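Local coordinates for protein beta-glucuronidase (Dictyoglomus thermophilum, PDB 6XXW) that probably hydrolyses the terminal glycosidic bond of beta-D-glucuronides, as a family 2 glycoside hydrolase with a TIM-barrel domain, at residues K376-G381 and N415-Y420; G381-K386 and E425-R430; L145-L150 and N171-F176; W411-E416 and R429-E434. One frame throughout, in Å; residues are numbered along the deposited sequence.

Interaction 1. Residues K376-G381 and N415-Y420; sequences KVFTEG and NEAATY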
# COMPACT_ATOMS: atom_id res chain seq x y z
N LYS A 376 1.81 -27.64 -30.95
CA LYS A 376 1.56 -28.90 -30.25
C LYS A 376 2.68 -29.20 -29.27
O LYS A 376 3.85 -28.90 -29.53
CB LYS A 376 1.38 -30.05 -31.24
CG LYS A 376 0.41 -29.67 -32.37
CD LYS A 376 -0.63 -30.75 -32.65
CE LYS A 376 -1.86 -30.18 -33.39
NZ LYS A 376 -2.79 -29.42 -32.46
N VAL A 377 2.30 -29.78 -28.14
CA VAL A 377 3.22 -30.05 -27.04
C VAL A 377 3.69 -31.49 -27.05
O VAL A 377 4.86 -31.77 -26.79
CB VAL A 377 2.53 -29.70 -25.70
CG1 VAL A 377 3.35 -30.23 -24.53
CG2 VAL A 377 2.33 -28.20 -25.59
N PHE A 378 2.78 -32.42 -27.34
CA PHE A 378 3.08 -33.85 -27.28
C PHE A 378 3.47 -34.29 -28.68
O PHE A 378 2.69 -34.86 -29.44
CB PHE A 378 1.89 -34.61 -26.71
CG PHE A 378 1.64 -34.30 -25.27
CD1 PHE A 378 2.25 -35.05 -24.27
CD2 PHE A 378 0.86 -33.22 -24.91
CE1 PHE A 378 2.05 -34.75 -22.93
CE2 PHE A 378 0.65 -32.91 -23.56
CZ PHE A 378 1.25 -33.68 -22.58
N THR A 379 4.72 -34.00 -29.01
CA THR A 379 5.19 -34.12 -30.37
C THR A 379 6.71 -34.20 -30.35
O THR A 379 7.37 -33.81 -29.38
CB THR A 379 4.69 -32.94 -31.22
OG1 THR A 379 4.92 -33.20 -32.61
CG2 THR A 379 5.36 -31.62 -30.80
N GLU A 380 7.26 -34.77 -31.42
CA GLU A 380 8.70 -34.80 -31.58
C GLU A 380 9.24 -33.38 -31.48
O GLU A 380 8.71 -32.46 -32.09
CB GLU A 380 9.06 -35.41 -32.94
CG GLU A 380 8.76 -36.90 -33.04
CD GLU A 380 7.28 -37.17 -33.30
OE1 GLU A 380 6.55 -36.22 -33.66
OE2 GLU A 380 6.86 -38.34 -33.17
N GLY A 381 10.29 -33.21 -30.68
CA GLY A 381 10.86 -31.91 -30.44
C GLY A 381 10.48 -31.32 -29.10
O GLY A 381 11.25 -30.52 -28.54
N ASN A 415 -0.43 -30.94 -14.06
CA ASN A 415 -1.26 -29.74 -13.89
C ASN A 415 -1.38 -29.02 -15.22
O ASN A 415 -0.38 -28.52 -15.74
CB ASN A 415 -0.68 -28.79 -12.85
CG ASN A 415 -1.53 -27.55 -12.65
OD1 ASN A 415 -2.51 -27.57 -11.90
ND2 ASN A 415 -1.16 -26.46 -13.34
N GLU A 416 -2.60 -28.94 -15.75
CA GLU A 416 -2.90 -28.12 -16.92
C GLU A 416 -2.02 -28.47 -18.12
O GLU A 416 -1.50 -27.59 -18.81
CB GLU A 416 -2.80 -26.63 -16.60
CG GLU A 416 -3.79 -26.15 -15.51
CD GLU A 416 -3.82 -24.63 -15.38
OE1 GLU A 416 -2.82 -23.96 -15.74
OE2 GLU A 416 -4.86 -24.10 -14.92
N ALA A 417 -1.83 -29.77 -18.36
CA ALA A 417 -1.21 -30.20 -19.60
C ALA A 417 -2.18 -30.03 -20.77
O ALA A 417 -3.39 -29.85 -20.60
CB ALA A 417 -0.75 -31.65 -19.50
N ALA A 418 -1.64 -30.12 -21.99
CA ALA A 418 -2.45 -30.00 -23.21
C ALA A 418 -3.11 -31.35 -23.53
O ALA A 418 -2.82 -32.02 -24.52
CB ALA A 418 -1.60 -29.51 -24.38
N THR A 419 -4.05 -31.72 -22.65
CA THR A 419 -4.68 -33.03 -22.66
C THR A 419 -5.69 -33.20 -23.80
O THR A 419 -6.24 -34.29 -23.96
CB THR A 419 -5.39 -33.28 -21.32
OG1 THR A 419 -6.28 -32.18 -21.06
CG2 THR A 419 -4.38 -33.43 -20.16
N TYR A 420 -5.96 -32.15 -24.57
CA TYR A 420 -6.80 -32.26 -25.75
C TYR A 420 -6.05 -32.85 -26.94
O TYR A 420 -6.68 -33.28 -27.92
CB TYR A 420 -7.38 -30.88 -26.10
CG TYR A 420 -6.31 -29.82 -26.21
CD1 TYR A 420 -5.57 -29.68 -27.37
CD2 TYR A 420 -6.01 -28.98 -25.14
CE1 TYR A 420 -4.56 -28.73 -27.48
CE2 TYR A 420 -5.00 -28.02 -25.23
CZ TYR A 420 -4.29 -27.90 -26.41
OH TYR A 420 -3.29 -26.97 -26.53
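The F378 ring turns its CE2-CZ side to A417 and A418, in the loop that follows strand 408-415. A417 CB comes in at the ring edge, near the ring plane, 4.2 Å from F378 CZ, and the amide nitrogen of A418 also lies in that plane, 3.9 Å from F378 CE2. The carbonyl of A418 approaches obliquely, its O 3.7 Å from F378 CE2. With CG set anti to its carbonyl carbon (chi1 -68°), F378 reaches across to this loop, while V377 points toward the same loop and brings CG2 to 4.3 Å from A418 CB. Both F378 and A418 are centres of inverse gamma turns. Y427 of helix 422-438 meets the F378 ring edge-to-face, and E421 accepts from the amides of V377 and F378. The contact joins two loops at the C-terminal ends of barrel strands, next to N415 and E416, which bind a Tris molecule probably left from crystallisation. Replacing F378 by an alanine would probably open a gap beside A417 and A418 and deprive Y427 of its edge-to-face partner. No hydrogen bond crosses between the segments, so the match rests on shape and apolar surface.

Interaction 2. Residues G381-K386 and E425-R430; sequences GRVDGK and EEYFRR
D384 OD1, in a residue whose backbone borders the Y427 ring, is gripped by two amides of the first helical turn: K386 N donates to it weakly at 3.0 Å, bent to 123° at the hydrogen, and T387 N donates as well. D384 thereby caps the N terminus of helix 385-402. Its other oxygen, OD2, receives K386 NZ on the syn lone pair in a salt bridge of 2.6 Å, so the carboxylate is held from both oxygens and its rotation is likely to be fixed. CB of D384 points away from helix 422-438, and the contact itself is apolar. V383 CG1, placed anti to the backbone N (chi1 176°), approaches the Y427 ring obliquely, 3.5 Å from CE2 of Y427 and 3.8 Å from its CD2. The two side chains cross at about a right angle, and the carbonyl O of D384 sits at the ring edge, 4.3 Å from Y427 CE2. Y427 is also held at its far end, where the hydroxyl is hydrogen-bonded to H391 ND1. Within its own helix, CD1 of Y427 stands 3.7 Å above the centre of the F428 ring. Y427 thus bridges helix 422-438 to T387 and L388 of helix 385-402, its neighbour on the outside of the TIM barrel, while F428 turns inward onto V413 and A414 of strand 408-415.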
# COMPACT_ATOMS: atom_id res chain seq x y z
N GLY A 381 10.29 -33.21 -30.68
CA GLY A 381 10.86 -31.91 -30.44
C GLY A 381 10.48 -31.32 -29.10
O GLY A 381 11.25 -30.52 -28.54
N ARG A 382 9.32 -31.70 -28.56
CA ARG A 382 8.93 -31.21 -27.24
C ARG A 382 8.72 -32.38 -26.28
O ARG A 382 9.68 -33.07 -25.93
CB ARG A 382 7.69 -30.33 -27.37
CG ARG A 382 8.02 -29.04 -28.11
CD ARG A 382 6.85 -28.09 -28.22
NE ARG A 382 7.26 -26.83 -28.84
CZ ARG A 382 6.52 -26.15 -29.71
NH1 ARG A 382 5.32 -26.59 -30.08
NH2 ARG A 382 6.98 -25.01 -30.22
N VAL A 383 7.49 -32.61 -25.83
CA VAL A 383 7.20 -33.70 -24.90
C VAL A 383 7.14 -35.00 -25.70
O VAL A 383 6.22 -35.22 -26.50
CB VAL A 383 5.90 -33.45 -24.14
CG1 VAL A 383 5.57 -34.65 -23.26
CG2 VAL A 383 6.00 -32.16 -23.32
N ASP A 384 8.12 -35.88 -25.47
CA ASP A 384 8.28 -37.10 -26.26
C ASP A 384 8.63 -38.27 -25.34
O ASP A 384 8.41 -38.23 -24.12
CB ASP A 384 9.35 -36.88 -27.34
CG ASP A 384 10.73 -36.58 -26.77
OD1 ASP A 384 10.92 -36.63 -25.53
OD2 ASP A 384 11.64 -36.30 -27.57
N GLY A 385 9.20 -39.33 -25.93
CA GLY A 385 9.56 -40.51 -25.15
C GLY A 385 10.59 -40.25 -24.07
O GLY A 385 10.57 -40.89 -23.01
N LYS A 386 11.53 -39.33 -24.32
CA LYS A 386 12.51 -38.98 -23.29
C LYS A 386 11.83 -38.31 -22.09
O LYS A 386 12.17 -38.61 -20.94
CB LYS A 386 13.59 -38.07 -23.88
CG LYS A 386 14.28 -38.63 -25.12
CD LYS A 386 15.50 -37.80 -25.55
CE LYS A 386 15.13 -36.37 -25.93
NZ LYS A 386 14.24 -36.27 -27.13
N GLU A 425 -2.87 -38.58 -24.89
CA GLU A 425 -3.58 -39.75 -24.38
C GLU A 425 -2.62 -40.90 -24.11
O GLU A 425 -2.61 -41.47 -23.01
CB GLU A 425 -4.68 -40.17 -25.35
CG GLU A 425 -5.46 -41.39 -24.86
CD GLU A 425 -6.83 -41.52 -25.49
OE1 GLU A 425 -7.09 -40.84 -26.50
OE2 GLU A 425 -7.65 -42.31 -24.99
N GLU A 426 -1.77 -41.23 -25.08
CA GLU A 426 -0.84 -42.34 -24.88
C GLU A 426 0.18 -42.00 -23.80
O GLU A 426 0.54 -42.85 -22.98
CB GLU A 426 -0.12 -42.68 -26.19
N TYR A 427 0.66 -40.75 -23.81
CA TYR A 427 1.59 -40.30 -22.77
C TYR A 427 1.03 -40.55 -21.38
O TYR A 427 1.67 -41.20 -20.54
CB TYR A 427 1.92 -38.82 -22.98
CG TYR A 427 2.89 -38.24 -21.97
CD1 TYR A 427 2.46 -37.80 -20.73
CD2 TYR A 427 4.24 -38.12 -22.27
CE1 TYR A 427 3.33 -37.27 -19.82
CE2 TYR A 427 5.12 -37.58 -21.36
CZ TYR A 427 4.67 -37.17 -20.13
OH TYR A 427 5.55 -36.63 -19.22
N PHE A 428 -0.19 -40.07 -21.11
CA PHE A 428 -0.68 -40.11 -19.74
C PHE A 428 -1.24 -41.49 -19.37
O PHE A 428 -1.18 -41.87 -18.20
CB PHE A 428 -1.71 -39.01 -19.53
CG PHE A 428 -1.08 -37.68 -19.20
CD1 PHE A 428 -0.38 -37.51 -18.01
CD2 PHE A 428 -1.14 -36.62 -20.10
CE1 PHE A 428 0.22 -36.30 -17.70
CE2 PHE A 428 -0.54 -35.40 -19.80
CZ PHE A 428 0.15 -35.24 -18.60
N ARG A 429 -1.77 -42.24 -20.34
CA ARG A 429 -2.11 -43.63 -20.06
C ARG A 429 -0.92 -44.36 -19.43
O ARG A 429 -1.08 -45.09 -18.45
CB ARG A 429 -2.56 -44.34 -21.33
CG ARG A 429 -4.04 -44.16 -21.65
CD ARG A 429 -4.36 -44.57 -23.09
NE ARG A 429 -4.04 -45.97 -23.32
CZ ARG A 429 -4.94 -46.94 -23.45
NH1 ARG A 429 -6.23 -46.66 -23.39
NH2 ARG A 429 -4.55 -48.20 -23.64
N ARG A 430 0.28 -44.16 -19.98
CA ARG A 430 1.46 -44.84 -19.45
C ARG A 430 1.83 -44.30 -18.07
O ARG A 430 2.22 -45.07 -17.18
CB ARG A 430 2.63 -44.70 -20.41
CG ARG A 430 2.39 -45.31 -21.79
CD ARG A 430 3.69 -45.85 -22.39
NE ARG A 430 4.63 -46.30 -21.36
CZ ARG A 430 4.54 -47.47 -20.72
NH1 ARG A 430 3.55 -48.31 -20.99
NH2 ARG A 430 5.44 -47.79 -19.80

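Interaction 3. Residues L145-L150 and N171-F176; sequences LTWDVL and NYYFDF
L145 and W147 make two apolar contacts with the aromatic run Y172-F174, joining the loop after strand 134-142 to strand 168-172 and the residues that follow it in the sugar-binding domain. In the first, L145 CD1 is the whole point of contact, lying 3.8 Å from Y172 CB and 3.9 Å from F174 CZ. It meets the phenyl ring of F174 at its edge, near the plane, the two side chains arriving from opposite directions, but it approaches the Y172 ring obliquely. F174 takes the crowded position between its backbone N and carbonyl carbon (chi1 51°), and this puts one face of its ring under Y172 CD2, 3.3 Å above the plane and offset toward the rim. The second contact is looser, W147 CZ2 standing 4.2 Å from Y173 CE2. E154 ties this pair together from outside, accepting from W147 NE1 with one carboxylate oxygen and weakly hydrogen-bonded to Y173 OH with the other. The backbone that presents W147 is a type I beta turn from T146 to V149, in which T146 OG1 donates to D148 OD1 at 2.6 Å. Segment 171-176 reaches the Tris site through D175, and the 145-150 loop meets helix 385-402, where W147 O accepts from T387 OG1, consistent with a family 2 architecture in which the N-terminal beta-sandwich domain packs against the barrel.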
# COMPACT_ATOMS: atom_id res chain seq x y z
N LEU A 145 16.56 -25.27 -18.40
CA LEU A 145 15.48 -26.21 -18.68
C LEU A 145 15.61 -26.79 -20.09
O LEU A 145 16.19 -26.18 -20.99
CB LEU A 145 14.13 -25.52 -18.52
CG LEU A 145 13.83 -24.96 -17.13
CD1 LEU A 145 12.72 -23.91 -17.19
CD2 LEU A 145 13.48 -26.08 -16.18
N THR A 146 15.06 -28.00 -20.26
CA THR A 146 14.94 -28.65 -21.56
C THR A 146 13.55 -29.26 -21.68
O THR A 146 12.79 -29.32 -20.71
CB THR A 146 15.99 -29.74 -21.77
OG1 THR A 146 15.65 -30.87 -20.96
CG2 THR A 146 17.39 -29.25 -21.40
N TRP A 147 13.23 -29.78 -22.87
CA TRP A 147 11.92 -30.40 -23.01
C TRP A 147 11.85 -31.80 -22.43
O TRP A 147 10.75 -32.37 -22.39
CB TRP A 147 11.49 -30.44 -24.49
CG TRP A 147 10.85 -29.14 -24.88
CD1 TRP A 147 11.42 -28.15 -25.63
CD2 TRP A 147 9.55 -28.67 -24.51
NE1 TRP A 147 10.55 -27.10 -25.76
CE2 TRP A 147 9.40 -27.39 -25.08
CE3 TRP A 147 8.50 -29.22 -23.76
CZ2 TRP A 147 8.23 -26.65 -24.92
CZ3 TRP A 147 7.35 -28.47 -23.60
CH2 TRP A 147 7.22 -27.20 -24.18
N ASP A 148 12.95 -32.39 -21.96
CA ASP A 148 12.85 -33.70 -21.33
C ASP A 148 13.18 -33.67 -19.83
O ASP A 148 13.45 -34.72 -19.25
CB ASP A 148 13.73 -34.73 -22.03
CG ASP A 148 15.12 -34.24 -22.30
OD1 ASP A 148 15.60 -33.38 -21.54
OD2 ASP A 148 15.72 -34.71 -23.29
N VAL A 149 13.15 -32.51 -19.20
CA VAL A 149 13.10 -32.43 -17.75
C VAL A 149 11.73 -31.88 -17.39
O VAL A 149 11.07 -31.22 -18.20
CB VAL A 149 14.23 -31.56 -17.16
CG1 VAL A 149 13.88 -30.09 -17.27
CG2 VAL A 149 14.52 -31.95 -15.69
N LEU A 150 11.29 -32.15 -16.16
CA LEU A 150 10.02 -31.64 -15.65
C LEU A 150 10.28 -30.72 -14.47
O LEU A 150 10.94 -31.12 -13.50
CB LEU A 150 9.08 -32.77 -15.21
CG LEU A 150 8.58 -33.70 -16.33
CD1 LEU A 150 7.88 -34.89 -15.73
CD2 LEU A 150 7.63 -32.95 -17.28
N ASN A 171 12.93 -19.83 -22.13
CA ASN A 171 11.48 -19.81 -22.21
C ASN A 171 10.90 -20.97 -21.42
O ASN A 171 11.44 -22.09 -21.44
CB ASN A 171 11.01 -19.88 -23.67
CG ASN A 171 11.21 -18.55 -24.40
OD1 ASN A 171 11.19 -17.48 -23.79
ND2 ASN A 171 11.41 -18.62 -25.70
N TYR A 172 9.79 -20.70 -20.74
CA TYR A 172 9.07 -21.74 -20.02
C TYR A 172 7.65 -21.24 -19.77
O TYR A 172 7.38 -20.03 -19.76
CB TYR A 172 9.76 -22.13 -18.71
CG TYR A 172 10.04 -21.02 -17.71
CD1 TYR A 172 11.21 -20.28 -17.79
CD2 TYR A 172 9.18 -20.77 -16.63
CE1 TYR A 172 11.51 -19.29 -16.85
CE2 TYR A 172 9.48 -19.78 -15.68
CZ TYR A 172 10.65 -19.05 -15.80
OH TYR A 172 10.98 -18.06 -14.88
N TYR A 173 6.74 -22.19 -19.59
CA TYR A 173 5.32 -21.94 -19.69
C TYR A 173 4.58 -22.33 -18.43
O TYR A 173 3.34 -22.40 -18.43
CB TYR A 173 4.77 -22.68 -20.93
CG TYR A 173 5.56 -22.30 -22.15
CD1 TYR A 173 5.26 -21.14 -22.86
CD2 TYR A 173 6.66 -23.05 -22.55
CE1 TYR A 173 6.01 -20.77 -23.96
CE2 TYR A 173 7.42 -22.68 -23.65
CZ TYR A 173 7.09 -21.54 -24.35
OH TYR A 173 7.84 -21.17 -25.44
N PHE A 174 5.29 -22.57 -17.34
CA PHE A 174 4.68 -22.70 -16.03
C PHE A 174 4.72 -21.36 -15.31
O PHE A 174 5.64 -20.56 -15.52
CB PHE A 174 5.36 -23.79 -15.20
CG PHE A 174 6.85 -23.68 -15.10
CD1 PHE A 174 7.44 -22.97 -14.04
CD2 PHE A 174 7.68 -24.33 -16.00
CE1 PHE A 174 8.83 -22.88 -13.92
CE2 PHE A 174 9.08 -24.27 -15.88
CZ PHE A 174 9.66 -23.54 -14.84
N ASP A 175 3.72 -21.12 -14.47
CA ASP A 175 3.51 -19.80 -13.87
C ASP A 175 4.05 -19.76 -12.45
O ASP A 175 3.33 -19.51 -11.48
CB ASP A 175 2.03 -19.46 -13.90
CG ASP A 175 1.73 -18.08 -13.35
OD1 ASP A 175 2.44 -17.11 -13.71
OD2 ASP A 175 0.79 -17.96 -12.54
N PHE A 176 5.34 -20.08 -12.31
CA PHE A 176 6.07 -19.78 -11.09
C PHE A 176 7.51 -19.56 -11.49
O PHE A 176 7.97 -20.12 -12.49
CB PHE A 176 5.93 -20.87 -10.01
CG PHE A 176 6.25 -22.29 -10.49
CD1 PHE A 176 5.28 -23.06 -11.11
CD2 PHE A 176 7.51 -22.85 -10.26
CE1 PHE A 176 5.56 -24.35 -11.53
CE2 PHE A 176 7.80 -24.15 -10.68
CZ PHE A 176 6.82 -24.90 -11.31

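Interaction 4. Residues W411-E416 and R429-E434; sequences WSVANE and RRVIEE
V413 packs on V431 and I432 within a beta-alpha-beta unit of the TIM barrel, strand 408-415, helix 422-438 and strand 444-448, where the helix covers the outside of the parallel strands. Apolar contact carries the whole interface. V413 and V431 lie antiparallel alongside one another, each reaching past the other, and V431 CG1 settles 3.8 Å from V413 CB and 3.9 Å from V413 CG1. V431 CG1 stands anti to its own backbone N (chi1 171°), a setting that aims this branch at the strand. V413 is also backed by I446 of strand 444-448 and by F428 and T435 of the helix, while V431 also touches L388 of helix 385-402, so the seam is closed on several sides by hydrocarbon. Polar bonds lie around the seam and not across it. S412 OG is hydrogen-bonded to E362, W411 NE1 to D439, and the carbonyl O of V413 is weakly hydrogen-bonded to H391 NE2. On the helix, E433 N donates to R429 O and E434 N to R430 O, the regular pattern that presents V431 and I432 to the strand. E434 OE2 forms salt bridges with R396 and R437, the first linking the helix to its neighbour 385-402. The longer contact is the one to I432: CG2 of V413 lies 4.3 Å from CG1 of I432.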
# COMPACT_ATOMS: atom_id res chain seq x y z
N TRP A 411 -2.35 -38.96 -5.56
CA TRP A 411 -1.28 -38.50 -6.44
C TRP A 411 -1.87 -37.73 -7.61
O TRP A 411 -2.85 -38.18 -8.24
CB TRP A 411 -0.46 -39.68 -6.99
CG TRP A 411 0.10 -40.63 -5.95
CD1 TRP A 411 -0.29 -41.92 -5.73
CD2 TRP A 411 1.16 -40.37 -5.01
NE1 TRP A 411 0.45 -42.48 -4.72
CE2 TRP A 411 1.35 -41.55 -4.26
CE3 TRP A 411 1.96 -39.25 -4.74
CZ2 TRP A 411 2.30 -41.64 -3.23
CZ3 TRP A 411 2.93 -39.35 -3.71
CH2 TRP A 411 3.08 -40.54 -2.98
N SER A 412 -1.26 -36.59 -7.94
CA SER A 412 -1.62 -35.83 -9.14
C SER A 412 -0.50 -35.99 -10.16
O SER A 412 0.66 -35.71 -9.86
CB SER A 412 -1.84 -34.35 -8.83
OG SER A 412 -2.07 -33.64 -10.05
N VAL A 413 -0.84 -36.47 -11.36
CA VAL A 413 0.22 -36.75 -12.33
C VAL A 413 0.63 -35.53 -13.15
O VAL A 413 1.72 -35.54 -13.75
CB VAL A 413 -0.15 -37.91 -13.28
CG1 VAL A 413 -0.38 -39.21 -12.49
CG2 VAL A 413 -1.35 -37.57 -14.13
N ALA A 414 -0.18 -34.47 -13.18
CA ALA A 414 0.14 -33.28 -13.98
C ALA A 414 -0.80 -32.14 -13.63
O ALA A 414 -1.85 -32.34 -13.01
CB ALA A 414 0.07 -33.57 -15.49
N ASN A 415 -0.43 -30.94 -14.06
CA ASN A 415 -1.26 -29.74 -13.89
C ASN A 415 -1.38 -29.02 -15.22
O ASN A 415 -0.38 -28.52 -15.74
CB ASN A 415 -0.68 -28.79 -12.85
CG ASN A 415 -1.53 -27.55 -12.65
OD1 ASN A 415 -2.51 -27.57 -11.90
ND2 ASN A 415 -1.16 -26.46 -13.34
N GLU A 416 -2.60 -28.94 -15.75
CA GLU A 416 -2.90 -28.12 -16.92
C GLU A 416 -2.02 -28.47 -18.12
O GLU A 416 -1.50 -27.59 -18.81
CB GLU A 416 -2.80 -26.63 -16.60
CG GLU A 416 -3.79 -26.15 -15.51
CD GLU A 416 -3.82 -24.63 -15.38
OE1 GLU A 416 -2.82 -23.96 -15.74
OE2 GLU A 416 -4.86 -24.10 -14.92
N ARG A 429 -1.77 -42.24 -20.34
CA ARG A 429 -2.11 -43.63 -20.06
C ARG A 429 -0.92 -44.36 -19.43
O ARG A 429 -1.08 -45.09 -18.45
CB ARG A 429 -2.56 -44.34 -21.33
CG ARG A 429 -4.04 -44.16 -21.65
CD ARG A 429 -4.36 -44.57 -23.09
NE ARG A 429 -4.04 -45.97 -23.32
CZ ARG A 429 -4.94 -46.94 -23.45
NH1 ARG A 429 -6.23 -46.66 -23.39
NH2 ARG A 429 -4.55 -48.20 -23.64
N ARG A 430 0.28 -44.16 -19.98
CA ARG A 430 1.46 -44.84 -19.45
C ARG A 430 1.83 -44.30 -18.07
O ARG A 430 2.22 -45.07 -17.18
CB ARG A 430 2.63 -44.70 -20.41
CG ARG A 430 2.39 -45.31 -21.79
CD ARG A 430 3.69 -45.85 -22.39
NE ARG A 430 4.63 -46.30 -21.36
CZ ARG A 430 4.54 -47.47 -20.72
NH1 ARG A 430 3.55 -48.31 -20.99
NH2 ARG A 430 5.44 -47.79 -19.80
N VAL A 431 1.76 -42.98 -17.88
CA VAL A 431 2.07 -42.40 -16.58
C VAL A 431 1.10 -42.93 -15.54
O VAL A 431 1.49 -43.37 -14.45
CB VAL A 431 2.03 -40.86 -16.64
CG1 VAL A 431 2.13 -40.28 -15.25
CG2 VAL A 431 3.16 -40.34 -17.52
N ILE A 432 -0.20 -42.88 -15.86
CA ILE A 432 -1.21 -43.30 -14.90
C ILE A 432 -1.08 -44.78 -14.59
O ILE A 432 -1.19 -45.21 -13.43
CB ILE A 432 -2.61 -42.95 -15.45
CG1 ILE A 432 -2.77 -41.41 -15.48
CG2 ILE A 432 -3.69 -43.64 -14.62
CD1 ILE A 432 -3.98 -40.90 -16.27
N GLU A 433 -0.84 -45.60 -15.62
CA GLU A 433 -0.70 -47.03 -15.39
C GLU A 433 0.47 -47.34 -14.47
O GLU A 433 0.37 -48.21 -13.59
CB GLU A 433 -0.53 -47.75 -16.73
CG GLU A 433 -0.50 -49.26 -16.61
CD GLU A 433 -0.64 -49.94 -17.96
OE1 GLU A 433 -1.57 -49.59 -18.72
OE2 GLU A 433 0.20 -50.82 -18.27
N GLU A 434 1.59 -46.64 -14.66
CA GLU A 434 2.76 -46.90 -13.83
C GLU A 434 2.54 -46.43 -12.39
O GLU A 434 2.96 -47.10 -11.43
CB GLU A 434 3.99 -46.23 -14.46
CG GLU A 434 5.26 -46.35 -13.64
CD GLU A 434 5.86 -47.75 -13.67
OE1 GLU A 434 5.26 -48.65 -14.32
OE2 GLU A 434 6.91 -47.95 -13.03

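From the N terminus, interaction 3 comes first, closing the loop from 145-150 to 171-176 in the sugar-binding domain before the other three begin. The rest belong to the TIM barrel. Interactions 1 and 2 cross, since 376-381 pairs with 415-420 and 381-386 with the later 425-430; they share G381, and V383 N probably bonds to V377 O. Interaction 4 opens on the stretch where interaction 1 ends, sharing N415 and E416, and finishes where interaction 2 does, on helix 422-438. W147 of interaction 3 packs on G381, R382 and V383, bringing the two domains together, whereas interactions 3 and 4 do not touch.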